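CmeC (Campylobacter jejuni, PDB 4MT4) probably serves as the trimeric outer membrane channel of a multidrug efflux system, giving exported compounds a way out of the periplasm. Local coordinates at residues E398-R403 and G407-Q412; E181-I186 and E416-W421; A143-Y148 and K458-E463; L52-N57 and A150-V155; D17-A22 and E26-S31. One frame throughout, in Å; residues are numbered along the deposited sequence.

How the interactions relate
Interactions 1 and 2 share helix 411-445 and touch through A400 and A417, far from the chain's centre; interaction 1 is a surface contact at a helix hairpin, interaction 2 a partly buried one between antiparallel helices. Interactions 3 and 4 are buried near its middle, with centres about 12 Å apart, and both use helix 129-195; R152 of interaction 4 probably bonds to E463 O in interaction 3. Interaction 5 stands apart, in the loop ahead of helix 44-56. Backbone capping marks interaction 1, an arginine spanning two helices interaction 2, isoleucine against a tyrosine and a glutamate stem interaction 3, aliphatic side chains over flat polar groups interaction 4, and polar side chains interaction 5.

Interaction 1 of 5, residues E398-R403 and G407-Q412; sequences EIAKER and GEMSLQ
M409 lays its thioether against the last turns of the helix carrying E398-R403. Its SD lies 3.7 Å from the CB of A400, and CE reaches the same methyl at 3.9 Å. Nearer the backbone, the CB atoms of M409 and R403 are 4.0 Å apart, and the arginine CD packs on CE as the two chains cross. M409 gets there with CG anti to its backbone N (chi1 178°) and a bend at the last torsion (chi3 -66°), which turns the methyl to the helix. The main chain that places the methionine is fixed by a Schellman motif: G407, with positive phi, is the C-prime residue, and E408 N donates to R403 O over 2.7 Å. The motif ends helix 339-405 and turns the chain into helix 411-445, making one of the helical hairpins of the outer membrane factor tunnel. Beyond the turn, S410 is the N-cap of the second helix, its OG accepting from D413 N. At the subunit interface, Y202 of the second subunit packs on M409 and I399 and makes a cation-pi contact with R403.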
# COMPACT_ATOMS: atom_id res chain seq x y z
N GLU B 398 -30.81 -37.82 14.34
CA GLU B 398 -31.39 -38.49 15.49
C GLU B 398 -32.11 -39.77 15.09
O GLU B 398 -32.04 -40.78 15.78
CB GLU B 398 -32.35 -37.56 16.23
CG GLU B 398 -31.66 -36.42 16.97
CD GLU B 398 -32.64 -35.47 17.63
OE1 GLU B 398 -33.82 -35.46 17.21
OE2 GLU B 398 -32.24 -34.75 18.56
N ILE B 399 -32.81 -39.73 13.96
CA ILE B 399 -33.49 -40.90 13.43
C ILE B 399 -32.48 -41.90 12.88
O ILE B 399 -32.62 -43.11 13.06
CB ILE B 399 -34.50 -40.53 12.33
CG1 ILE B 399 -35.53 -39.53 12.86
CG2 ILE B 399 -35.21 -41.78 11.81
CD1 ILE B 399 -36.51 -39.06 11.81
N ALA B 400 -31.45 -41.39 12.21
CA ALA B 400 -30.43 -42.23 11.59
C ALA B 400 -29.62 -42.99 12.64
O ALA B 400 -29.12 -44.08 12.37
CB ALA B 400 -29.51 -41.40 10.71
N LYS B 401 -29.48 -42.41 13.82
CA LYS B 401 -28.75 -43.06 14.90
C LYS B 401 -29.57 -44.21 15.49
O LYS B 401 -29.02 -45.27 15.80
CB LYS B 401 -28.39 -42.06 16.01
CG LYS B 401 -27.75 -42.71 17.23
CD LYS B 401 -27.35 -41.68 18.27
CE LYS B 401 -26.95 -42.35 19.57
NZ LYS B 401 -25.92 -43.41 19.37
N GLU B 402 -30.87 -43.99 15.64
CA GLU B 402 -31.78 -45.01 16.14
C GLU B 402 -31.79 -46.23 15.23
O GLU B 402 -31.80 -47.37 15.70
CB GLU B 402 -33.20 -44.45 16.27
CG GLU B 402 -33.34 -43.34 17.29
CD GLU B 402 -34.70 -42.65 17.22
OE1 GLU B 402 -35.42 -42.86 16.23
OE2 GLU B 402 -35.03 -41.90 18.16
N ARG B 403 -31.77 -45.99 13.92
CA ARG B 403 -31.82 -47.05 12.93
C ARG B 403 -30.50 -47.81 12.84
O ARG B 403 -30.49 -49.03 12.65
CB ARG B 403 -32.19 -46.48 11.56
CG ARG B 403 -33.57 -45.86 11.50
CD ARG B 403 -33.93 -45.41 10.09
NE ARG B 403 -35.31 -44.94 10.00
CZ ARG B 403 -35.89 -44.54 8.88
NH1 ARG B 403 -35.21 -44.53 7.74
NH2 ARG B 403 -37.16 -44.13 8.90
N GLY B 407 -29.37 -51.85 13.56
CA GLY B 407 -28.86 -52.48 12.35
C GLY B 407 -29.69 -52.24 11.11
O GLY B 407 -29.53 -52.94 10.11
N GLU B 408 -30.56 -51.24 11.15
CA GLU B 408 -31.44 -50.94 10.02
C GLU B 408 -30.89 -49.81 9.15
O GLU B 408 -31.61 -49.23 8.34
CB GLU B 408 -32.84 -50.59 10.51
CG GLU B 408 -33.59 -51.77 11.11
CD GLU B 408 -35.03 -51.44 11.45
OE1 GLU B 408 -35.38 -50.24 11.42
OE2 GLU B 408 -35.80 -52.37 11.76
N MET B 409 -29.60 -49.51 9.32
CA MET B 409 -28.92 -48.54 8.47
C MET B 409 -27.42 -48.83 8.43
O MET B 409 -26.81 -49.12 9.46
CB MET B 409 -29.17 -47.11 8.96
CG MET B 409 -28.45 -46.05 8.14
SD MET B 409 -28.83 -44.36 8.63
CE MET B 409 -30.57 -44.25 8.19
N SER B 410 -26.84 -48.75 7.24
CA SER B 410 -25.42 -48.98 7.06
C SER B 410 -24.61 -47.91 7.79
O SER B 410 -25.09 -46.80 8.01
CB SER B 410 -25.05 -48.98 5.57
OG SER B 410 -25.27 -47.70 5.00
N LEU B 411 -23.39 -48.26 8.18
CA LEU B 411 -22.49 -47.33 8.86
C LEU B 411 -22.21 -46.11 7.99
O LEU B 411 -22.15 -44.99 8.48
CB LEU B 411 -21.19 -48.03 9.24
CG LEU B 411 -20.09 -47.16 9.86
CD1 LEU B 411 -20.52 -46.60 11.21
CD2 LEU B 411 -18.79 -47.94 9.98
N GLN B 412 -22.03 -46.36 6.70
CA GLN B 412 -21.75 -45.31 5.73
C GLN B 412 -22.85 -44.25 5.69
O GLN B 412 -22.57 -43.05 5.72
CB GLN B 412 -21.56 -45.91 4.34
CG GLN B 412 -21.38 -44.89 3.23
CD GLN B 412 -21.23 -45.54 1.87
OE1 GLN B 412 -21.02 -46.75 1.77
NE2 GLN B 412 -21.33 -44.74 0.82

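Interaction 2 of 5, residues E181-I186 and E416-W421; sequences ESAKEI and EARQNW
Helices 181-186 and 416-421 run almost exactly antiparallel, at 173°, with their axes 12.7 Å apart; the closest CA pair, A183 and R418, is still 9.7 Å apart. One long side chain spans the gap. R418 leaves its helix at a chi1 of 172° that aims it across, and stays extended as far as NE, which carries the guanidinium to the backbone of the other helix. There NH1 and NH2 straddle the CB of S182, each at 3.2 Å. NH2 lies as close to A183 N, but both are donors and do not bond; its hydrogen bond goes instead to the carbonyl O of A179, one turn earlier. Such antiparallel packing of long helices is the build of the alpha-helical tunnel in outer membrane factors, and here it joins helix 129-195 to helix 411-445. I186 slides past the arginine in the opposite direction: its CD1 sits over one guanidinium face, offset toward the rim, and meets R418 CD at 4.2 Å. S182 OG, at the guanidinium edge but not bonded to it, pairs with E178 OE2. A183 also touches N210 and M214 of helix 201-236, while R418 packs on Y397 of helix 339-405.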
# COMPACT_ATOMS: atom_id res chain seq x y z
N GLU B 181 -14.99 -36.45 19.39
CA GLU B 181 -15.14 -37.34 20.53
C GLU B 181 -16.00 -38.55 20.21
O GLU B 181 -15.60 -39.70 20.43
CB GLU B 181 -15.74 -36.59 21.73
CG GLU B 181 -14.88 -35.44 22.25
CD GLU B 181 -13.53 -35.89 22.77
OE1 GLU B 181 -13.42 -37.05 23.21
OE2 GLU B 181 -12.58 -35.08 22.73
N SER B 182 -17.19 -38.31 19.67
CA SER B 182 -18.12 -39.38 19.35
C SER B 182 -17.63 -40.22 18.18
O SER B 182 -17.92 -41.41 18.09
CB SER B 182 -19.51 -38.82 19.05
OG SER B 182 -19.92 -37.92 20.07
N ALA B 183 -16.87 -39.59 17.29
CA ALA B 183 -16.26 -40.30 16.17
C ALA B 183 -15.22 -41.28 16.67
O ALA B 183 -14.99 -42.33 16.07
CB ALA B 183 -15.65 -39.32 15.18
N LYS B 184 -14.57 -40.93 17.78
CA LYS B 184 -13.60 -41.81 18.40
C LYS B 184 -14.31 -42.97 19.08
O LYS B 184 -13.82 -44.10 19.10
CB LYS B 184 -12.75 -41.04 19.42
CG LYS B 184 -11.56 -41.83 19.94
CD LYS B 184 -11.37 -41.62 21.43
CE LYS B 184 -11.17 -40.15 21.77
NZ LYS B 184 -11.02 -39.94 23.24
N GLU B 185 -15.48 -42.67 19.65
CA GLU B 185 -16.30 -43.69 20.29
C GLU B 185 -16.85 -44.66 19.25
O GLU B 185 -16.94 -45.86 19.49
CB GLU B 185 -17.45 -43.04 21.07
CG GLU B 185 -18.40 -44.04 21.73
CD GLU B 185 -17.72 -44.86 22.81
OE1 GLU B 185 -16.70 -44.40 23.37
OE2 GLU B 185 -18.21 -45.98 23.10
N ILE B 186 -17.22 -44.13 18.09
CA ILE B 186 -17.71 -44.95 16.99
C ILE B 186 -16.65 -45.95 16.55
O ILE B 186 -16.94 -47.13 16.36
CB ILE B 186 -18.14 -44.08 15.78
CG1 ILE B 186 -19.44 -43.33 16.10
CG2 ILE B 186 -18.33 -44.94 14.54
CD1 ILE B 186 -19.85 -42.34 15.04
N GLU B 416 -22.60 -40.34 7.17
CA GLU B 416 -22.96 -39.26 6.26
C GLU B 416 -23.98 -38.32 6.89
O GLU B 416 -23.83 -37.10 6.82
CB GLU B 416 -23.51 -39.83 4.95
CG GLU B 416 -24.14 -38.79 4.04
CD GLU B 416 -24.71 -39.39 2.77
OE1 GLU B 416 -24.16 -40.41 2.29
OE2 GLU B 416 -25.71 -38.85 2.25
N ALA B 417 -25.01 -38.89 7.51
CA ALA B 417 -26.06 -38.10 8.14
C ALA B 417 -25.49 -37.26 9.28
O ALA B 417 -25.92 -36.13 9.51
CB ALA B 417 -27.17 -39.01 8.65
N ARG B 418 -24.52 -37.84 9.98
CA ARG B 418 -23.85 -37.16 11.08
C ARG B 418 -22.95 -36.03 10.58
O ARG B 418 -22.88 -34.96 11.19
CB ARG B 418 -23.03 -38.18 11.88
CG ARG B 418 -22.11 -37.60 12.93
CD ARG B 418 -21.26 -38.70 13.55
NE ARG B 418 -20.10 -38.17 14.27
CZ ARG B 418 -20.08 -37.98 15.59
NH1 ARG B 418 -21.14 -38.27 16.32
NH2 ARG B 418 -18.99 -37.50 16.17
N GLN B 419 -22.28 -36.27 9.46
CA GLN B 419 -21.42 -35.26 8.84
C GLN B 419 -22.26 -34.09 8.33
O GLN B 419 -21.83 -32.93 8.38
CB GLN B 419 -20.62 -35.87 7.69
CG GLN B 419 -19.68 -34.89 6.99
CD GLN B 419 -18.45 -34.57 7.82
OE1 GLN B 419 -18.38 -33.54 8.49
NE2 GLN B 419 -17.46 -35.46 7.78
N ASN B 420 -23.45 -34.40 7.84
CA ASN B 420 -24.36 -33.38 7.33
C ASN B 420 -24.85 -32.44 8.42
O ASN B 420 -24.98 -31.24 8.21
CB ASN B 420 -25.56 -34.04 6.63
CG ASN B 420 -25.18 -34.69 5.31
OD1 ASN B 420 -24.16 -34.35 4.71
ND2 ASN B 420 -26.00 -35.62 4.85
N TRP B 421 -25.14 -33.00 9.60
CA TRP B 421 -25.54 -32.20 10.75
C TRP B 421 -24.40 -31.27 11.16
O TRP B 421 -24.62 -30.09 11.44
CB TRP B 421 -25.95 -33.09 11.92
CG TRP B 421 -26.30 -32.32 13.17
CD1 TRP B 421 -26.84 -31.07 13.24
CD2 TRP B 421 -26.14 -32.76 14.52
NE1 TRP B 421 -27.02 -30.70 14.55
CE2 TRP B 421 -26.60 -31.72 15.36
CE3 TRP B 421 -25.66 -33.94 15.11
CZ2 TRP B 421 -26.59 -31.82 16.75
CZ3 TRP B 421 -25.65 -34.03 16.49
CH2 TRP B 421 -26.11 -32.98 17.29

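Interaction 3 of 5, residues A143-Y148 and K458-E463; sequences ASEYDY and KNIKEE
I460 supplies most of the apolar contact, reaching from helix 458-463 to two residues a turn apart on helix 143-148. Its CD1 meets the CB of E145 at 3.7 Å and the CG at 3.8 Å, so the glutamate is touched along its aliphatic stem. The other branch, CG2, lies 3.7 Å from CE2 of Y148, and ring and isoleucine slide past each other in opposite directions. A chi1 of 173° carries the Y148 ring across to this side chain. The carboxylate of E463 comes to the ring edge, its OE2 near the ring plane and 4.0 Å from Y148 CE2, the carboxylate and ring planes being 51° apart. A water makes the polar link between the helices: 2.7 Å from Y148 OH, it donates to E463 O at 3.3 Å. The tyrosine hydroxyl is further bonded to S464 OG, while E145 OE2 is satisfied by S457 OG; S457 lies in the first turn of the short helix and S464 just after its end, so the long helix is bonded near both ends of the short one. The segment axes lie 11.0 Å apart and cross at 40°. In the fold, this contact lays the C-terminal helix 456-463 on helix 129-195, with helix 58-79 lining it through M67, which touches I460, and L60, against Y148; helix 273-293 packs on A143 and Y146.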
# COMPACT_ATOMS: atom_id res chain seq x y z
N ALA B 143 -8.83 18.34 8.99
CA ALA B 143 -8.82 17.08 8.26
C ALA B 143 -8.20 15.98 9.11
O ALA B 143 -8.62 14.82 9.04
CB ALA B 143 -8.06 17.24 6.95
N SER B 144 -7.20 16.34 9.91
CA SER B 144 -6.53 15.38 10.78
C SER B 144 -7.46 14.95 11.92
O SER B 144 -7.36 13.84 12.42
CB SER B 144 -5.24 15.98 11.36
OG SER B 144 -5.52 17.06 12.23
N GLU B 145 -8.36 15.85 12.31
CA GLU B 145 -9.35 15.53 13.34
C GLU B 145 -10.37 14.53 12.82
O GLU B 145 -10.74 13.58 13.51
CB GLU B 145 -10.05 16.80 13.83
CG GLU B 145 -9.20 17.69 14.72
CD GLU B 145 -9.97 18.88 15.26
OE1 GLU B 145 -10.64 19.57 14.46
OE2 GLU B 145 -9.92 19.11 16.48
N TYR B 146 -10.83 14.76 11.59
CA TYR B 146 -11.77 13.85 10.94
C TYR B 146 -11.11 12.52 10.62
O TYR B 146 -11.76 11.47 10.63
CB TYR B 146 -12.33 14.49 9.67
CG TYR B 146 -13.20 15.70 9.92
CD1 TYR B 146 -14.02 15.77 11.03
CD2 TYR B 146 -13.20 16.78 9.04
CE1 TYR B 146 -14.82 16.87 11.27
CE2 TYR B 146 -13.99 17.88 9.26
CZ TYR B 146 -14.80 17.93 10.38
OH TYR B 146 -15.60 19.03 10.61
N ASP B 147 -9.81 12.57 10.32
CA ASP B 147 -9.03 11.35 10.08
C ASP B 147 -8.90 10.53 11.36
O ASP B 147 -8.85 9.31 11.32
CB ASP B 147 -7.65 11.69 9.53
CG ASP B 147 -7.66 12.01 8.05
OD1 ASP B 147 -8.64 11.63 7.37
OD2 ASP B 147 -6.70 12.63 7.56
N TYR B 148 -8.85 11.22 12.50
CA TYR B 148 -8.78 10.54 13.79
C TYR B 148 -10.11 9.86 14.12
O TYR B 148 -10.13 8.75 14.63
CB TYR B 148 -8.41 11.52 14.90
CG TYR B 148 -8.49 10.92 16.29
CD1 TYR B 148 -7.49 10.07 16.75
CD2 TYR B 148 -9.55 11.20 17.14
CE1 TYR B 148 -7.56 9.51 18.02
CE2 TYR B 148 -9.62 10.66 18.41
CZ TYR B 148 -8.62 9.81 18.84
OH TYR B 148 -8.69 9.26 20.10
N LYS B 458 -13.69 19.22 21.13
CA LYS B 458 -14.24 18.88 22.43
C LYS B 458 -14.61 17.40 22.51
O LYS B 458 -14.40 16.75 23.53
CB LYS B 458 -15.45 19.76 22.74
CG LYS B 458 -16.32 19.26 23.87
CD LYS B 458 -17.55 20.14 24.05
CE LYS B 458 -18.58 19.47 24.93
NZ LYS B 458 -19.08 18.20 24.32
N ASN B 459 -15.17 16.88 21.42
CA ASN B 459 -15.54 15.47 21.34
C ASN B 459 -14.32 14.56 21.36
O ASN B 459 -14.30 13.54 22.05
CB ASN B 459 -16.38 15.20 20.09
CG ASN B 459 -17.80 15.70 20.23
OD1 ASN B 459 -18.34 15.79 21.33
ND2 ASN B 459 -18.43 16.01 19.10
N ILE B 460 -13.30 14.93 20.59
CA ILE B 460 -12.07 14.15 20.50
C ILE B 460 -11.38 14.05 21.86
O ILE B 460 -10.96 12.97 22.27
CB ILE B 460 -11.09 14.74 19.47
CG1 ILE B 460 -11.57 14.43 18.05
CG2 ILE B 460 -9.69 14.19 19.67
CD1 ILE B 460 -10.70 15.02 16.97
N LYS B 461 -11.28 15.18 22.56
CA LYS B 461 -10.66 15.21 23.88
C LYS B 461 -11.45 14.37 24.88
O LYS B 461 -10.87 13.68 25.72
CB LYS B 461 -10.53 16.65 24.38
CG LYS B 461 -9.91 16.77 25.76
CD LYS B 461 -9.55 18.21 26.09
CE LYS B 461 -8.82 18.30 27.42
NZ LYS B 461 -8.30 19.66 27.70
N GLU B 462 -12.78 14.42 24.78
CA GLU B 462 -13.65 13.67 25.68
C GLU B 462 -13.56 12.17 25.46
O GLU B 462 -13.59 11.39 26.41
CB GLU B 462 -15.10 14.15 25.53
CG GLU B 462 -16.13 13.26 26.21
CD GLU B 462 -15.89 13.10 27.70
OE1 GLU B 462 -15.50 14.09 28.35
OE2 GLU B 462 -16.09 11.97 28.21
N GLU B 463 -13.45 11.75 24.20
CA GLU B 463 -13.47 10.33 23.86
C GLU B 463 -12.08 9.70 23.86
O GLU B 463 -11.95 8.48 23.75
CB GLU B 463 -14.12 10.13 22.49
CG GLU B 463 -13.30 10.65 21.32
CD GLU B 463 -14.07 10.67 20.02
OE1 GLU B 463 -15.25 10.25 20.02
OE2 GLU B 463 -13.50 11.11 19.00
O HOH W 1 -10.32 7.42 21.10

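Interaction 4 of 5, residues L52-N57 and A150-V155; sequences LALKNN and AARLSV
V155, L54 and R152 bury the most surface in this contact, and they form two separate patches. In the first, V155 lays both methyls over one face of the N57 amide, CG1 above N57 CG at 3.5 Å and CG2 3.4 Å from N57 OD1; the chi2 of N57, -86°, turns that face to the valine. V155 CG1 also touches A53 CB at 4.2 Å, roughly at right angles to its contact with the amide. That amide is held by polar partners: N57 is the N-cap of helix 58-79, its OD1 accepting from L60 N, and ND2 bonds to L235 O. In the second patch L54 and R152 cross at about a right angle. L54 CD2 stands over one face of the guanidinium, 3.7 Å from R152 CZ and offset toward the rim, while CD1 approaches NH1 at 3.5 Å. R152 is extended to NE; NH1 goes on to E463 O. L60 touches both L54 and R152. The arrangement is helix packing around the break between helices 44-56 and 58-79, which sets both against the long helix 129-195 in the helical body of an outer membrane factor.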
# COMPACT_ATOMS: atom_id res chain seq x y z
N LEU B 52 -10.06 -1.83 25.69
CA LEU B 52 -8.65 -2.16 25.55
C LEU B 52 -8.09 -1.61 24.24
O LEU B 52 -6.96 -1.13 24.19
CB LEU B 52 -8.44 -3.67 25.61
CG LEU B 52 -8.50 -4.31 27.00
CD1 LEU B 52 -8.62 -5.82 26.91
CD2 LEU B 52 -7.27 -3.92 27.80
N ALA B 53 -8.90 -1.68 23.18
CA ALA B 53 -8.52 -1.13 21.89
C ALA B 53 -8.38 0.39 21.97
O ALA B 53 -7.37 0.95 21.55
CB ALA B 53 -9.54 -1.52 20.82
N LEU B 54 -9.40 1.04 22.53
CA LEU B 54 -9.39 2.49 22.68
C LEU B 54 -8.27 2.97 23.59
O LEU B 54 -7.94 4.15 23.63
CB LEU B 54 -10.74 2.97 23.22
CG LEU B 54 -11.93 2.81 22.27
CD1 LEU B 54 -13.23 3.14 22.97
CD2 LEU B 54 -11.74 3.69 21.03
N LYS B 55 -7.68 2.03 24.33
CA LYS B 55 -6.59 2.35 25.25
C LYS B 55 -5.22 1.99 24.67
O LYS B 55 -4.26 2.75 24.83
CB LYS B 55 -6.80 1.62 26.58
CG LYS B 55 -5.65 1.76 27.56
CD LYS B 55 -5.85 0.88 28.79
CE LYS B 55 -4.66 0.95 29.72
NZ LYS B 55 -3.41 0.49 29.06
N ASN B 56 -5.13 0.86 23.98
CA ASN B 56 -3.83 0.31 23.60
C ASN B 56 -3.53 0.29 22.09
O ASN B 56 -2.37 0.15 21.71
CB ASN B 56 -3.69 -1.11 24.15
CG ASN B 56 -3.79 -1.16 25.66
OD1 ASN B 56 -3.34 -0.26 26.36
ND2 ASN B 56 -4.40 -2.23 26.18
N ASN B 57 -4.55 0.44 21.25
CA ASN B 57 -4.35 0.34 19.80
C ASN B 57 -3.37 1.39 19.28
O ASN B 57 -3.55 2.59 19.49
CB ASN B 57 -5.68 0.47 19.06
CG ASN B 57 -5.55 0.12 17.58
OD1 ASN B 57 -5.21 0.97 16.76
ND2 ASN B 57 -5.84 -1.13 17.25
N ALA B 150 -12.25 8.89 11.89
CA ALA B 150 -12.33 7.80 10.93
C ALA B 150 -11.50 6.61 11.41
O ALA B 150 -11.90 5.46 11.27
CB ALA B 150 -11.87 8.25 9.56
N ALA B 151 -10.33 6.91 11.97
CA ALA B 151 -9.45 5.87 12.49
C ALA B 151 -10.05 5.21 13.72
O ALA B 151 -9.92 4.00 13.90
CB ALA B 151 -8.08 6.45 12.81
N ARG B 152 -10.70 6.01 14.56
CA ARG B 152 -11.33 5.49 15.77
C ARG B 152 -12.44 4.51 15.42
O ARG B 152 -12.51 3.41 15.96
CB ARG B 152 -11.88 6.64 16.62
CG ARG B 152 -12.27 6.25 18.04
CD ARG B 152 -12.78 7.45 18.82
NE ARG B 152 -12.80 7.20 20.26
CZ ARG B 152 -13.85 6.71 20.92
NH1 ARG B 152 -13.77 6.51 22.23
NH2 ARG B 152 -14.96 6.41 20.27
N LEU B 153 -13.32 4.93 14.51
CA LEU B 153 -14.41 4.09 14.05
C LEU B 153 -13.90 2.79 13.42
O LEU B 153 -14.45 1.72 13.65
CB LEU B 153 -15.28 4.85 13.04
CG LEU B 153 -16.38 4.06 12.32
CD1 LEU B 153 -17.34 3.43 13.32
CD2 LEU B 153 -17.12 4.96 11.34
N SER B 154 -12.84 2.91 12.63
CA SER B 154 -12.23 1.77 11.96
C SER B 154 -11.65 0.77 12.96
O SER B 154 -11.86 -0.44 12.83
CB SER B 154 -11.14 2.24 11.00
OG SER B 154 -10.41 1.14 10.47
N VAL B 155 -10.92 1.28 13.94
CA VAL B 155 -10.29 0.45 14.96
C VAL B 155 -11.34 -0.28 15.80
O VAL B 155 -11.21 -1.47 16.07
CB VAL B 155 -9.38 1.29 15.88
CG1 VAL B 155 -9.04 0.53 17.15
CG2 VAL B 155 -8.12 1.70 15.14

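Interaction 5 of 5, residues D17-A22 and E26-S31; sequences DNKLGA and EKETNS
N18 and E28 bring their CA atoms within 5.3 Å, and A22 and E26 within 5.7 Å, yet no hydrogen bond joins the two segments; 17-22 folds through two type I turns, D17-L20 and K19-A22. E28 packs on both N18 and K19. Its CB meets N18 CB at 3.6 Å, and its carboxylate lies against the bent K19 chain, with K19 CD 3.4 Å from E28 CD. The charged ends, K19 NZ and E28 OE2, are 4.2 Å apart, beyond a salt bridge. Both segments lack regular secondary structure and belong to the extended N-terminal stretch that runs along the outside of the helical body before helix 44-56. N18 OD1 rests on N30 CB at 3.3 Å, the amides of N18 and N30 being turned 58° apart, and is buried without a hydrogen-bonding partner. E26 brings OE1 to 3.9 Å from A22 C and is held there by L23 N and by R376 of helix 339-405, which also bonds to G21 O. T262 OG1 pairs with N18 O and T29 N, bridging the segments.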
# COMPACT_ATOMS: atom_id res chain seq x y z
N ASP B 17 -34.79 6.32 0.90
CA ASP B 17 -35.67 5.16 0.82
C ASP B 17 -35.35 4.17 1.93
O ASP B 17 -34.32 3.50 1.90
CB ASP B 17 -35.54 4.49 -0.55
CG ASP B 17 -36.35 3.21 -0.64
OD1 ASP B 17 -37.44 3.14 -0.05
OD2 ASP B 17 -35.88 2.26 -1.31
N ASN B 18 -36.24 4.08 2.91
CA ASN B 18 -36.00 3.28 4.11
C ASN B 18 -36.36 1.81 3.95
O ASN B 18 -36.36 1.05 4.92
CB ASN B 18 -36.78 3.87 5.28
CG ASN B 18 -36.28 5.25 5.67
OD1 ASN B 18 -35.26 5.38 6.35
ND2 ASN B 18 -36.98 6.28 5.22
N LYS B 19 -36.67 1.41 2.72
CA LYS B 19 -37.00 0.02 2.43
C LYS B 19 -35.81 -0.72 1.84
O LYS B 19 -35.84 -1.93 1.64
CB LYS B 19 -38.19 -0.05 1.47
CG LYS B 19 -39.48 0.43 2.09
CD LYS B 19 -39.82 -0.40 3.31
CE LYS B 19 -40.49 -1.71 2.95
NZ LYS B 19 -40.98 -2.42 4.17
N LEU B 20 -34.74 0.03 1.58
CA LEU B 20 -33.56 -0.51 0.92
C LEU B 20 -32.88 -1.59 1.77
O LEU B 20 -32.38 -2.58 1.24
CB LEU B 20 -32.56 0.61 0.61
CG LEU B 20 -31.26 0.19 -0.07
CD1 LEU B 20 -31.54 -0.56 -1.36
CD2 LEU B 20 -30.37 1.40 -0.32
N GLY B 21 -32.88 -1.39 3.08
CA GLY B 21 -32.28 -2.35 3.99
C GLY B 21 -33.27 -2.90 5.01
O GLY B 21 -32.89 -3.30 6.10
N ALA B 22 -34.55 -2.90 4.64
CA ALA B 22 -35.59 -3.39 5.54
C ALA B 22 -36.38 -4.52 4.90
O ALA B 22 -36.80 -4.42 3.75
CB ALA B 22 -36.51 -2.26 5.94
N GLU B 26 -40.23 -6.07 8.49
CA GLU B 26 -39.40 -5.27 9.37
C GLU B 26 -39.78 -3.79 9.32
O GLU B 26 -40.21 -3.29 8.28
CB GLU B 26 -37.92 -5.44 9.02
CG GLU B 26 -37.29 -6.72 9.55
CD GLU B 26 -35.81 -6.81 9.26
OE1 GLU B 26 -35.36 -6.20 8.26
OE2 GLU B 26 -35.08 -7.48 10.02
N LYS B 27 -39.61 -3.10 10.44
CA LYS B 27 -39.91 -1.68 10.53
C LYS B 27 -38.81 -0.85 9.87
O LYS B 27 -37.62 -1.04 10.15
CB LYS B 27 -40.09 -1.26 12.00
CG LYS B 27 -39.50 0.10 12.37
CD LYS B 27 -40.39 1.26 12.00
CE LYS B 27 -39.95 2.53 12.72
NZ LYS B 27 -38.48 2.73 12.62
N GLU B 28 -39.20 0.04 8.97
CA GLU B 28 -38.25 0.92 8.31
C GLU B 28 -37.75 1.98 9.29
O GLU B 28 -38.52 2.79 9.79
CB GLU B 28 -38.87 1.59 7.08
CG GLU B 28 -40.25 1.06 6.71
CD GLU B 28 -40.88 1.84 5.59
OE1 GLU B 28 -40.21 2.76 5.06
OE2 GLU B 28 -42.03 1.55 5.23
N THR B 29 -36.45 1.96 9.56
CA THR B 29 -35.84 2.82 10.57
C THR B 29 -34.85 3.82 10.00
O THR B 29 -33.99 3.47 9.19
CB THR B 29 -35.12 1.98 11.65
OG1 THR B 29 -35.97 0.92 12.10
CG2 THR B 29 -34.73 2.84 12.84
N ASN B 30 -34.95 5.06 10.45
CA ASN B 30 -34.02 6.11 10.07
C ASN B 30 -33.48 6.80 11.32
O ASN B 30 -33.08 7.96 11.29
CB ASN B 30 -34.70 7.12 9.14
CG ASN B 30 -33.70 7.96 8.36
OD1 ASN B 30 -32.55 7.57 8.16
ND2 ASN B 30 -34.14 9.13 7.92
N SER B 31 -33.48 6.06 12.43
CA SER B 31 -32.98 6.58 13.70
C SER B 31 -31.46 6.71 13.66
O SER B 31 -30.78 5.92 13.00
CB SER B 31 -33.40 5.67 14.86
OG SER B 31 -32.75 4.42 14.79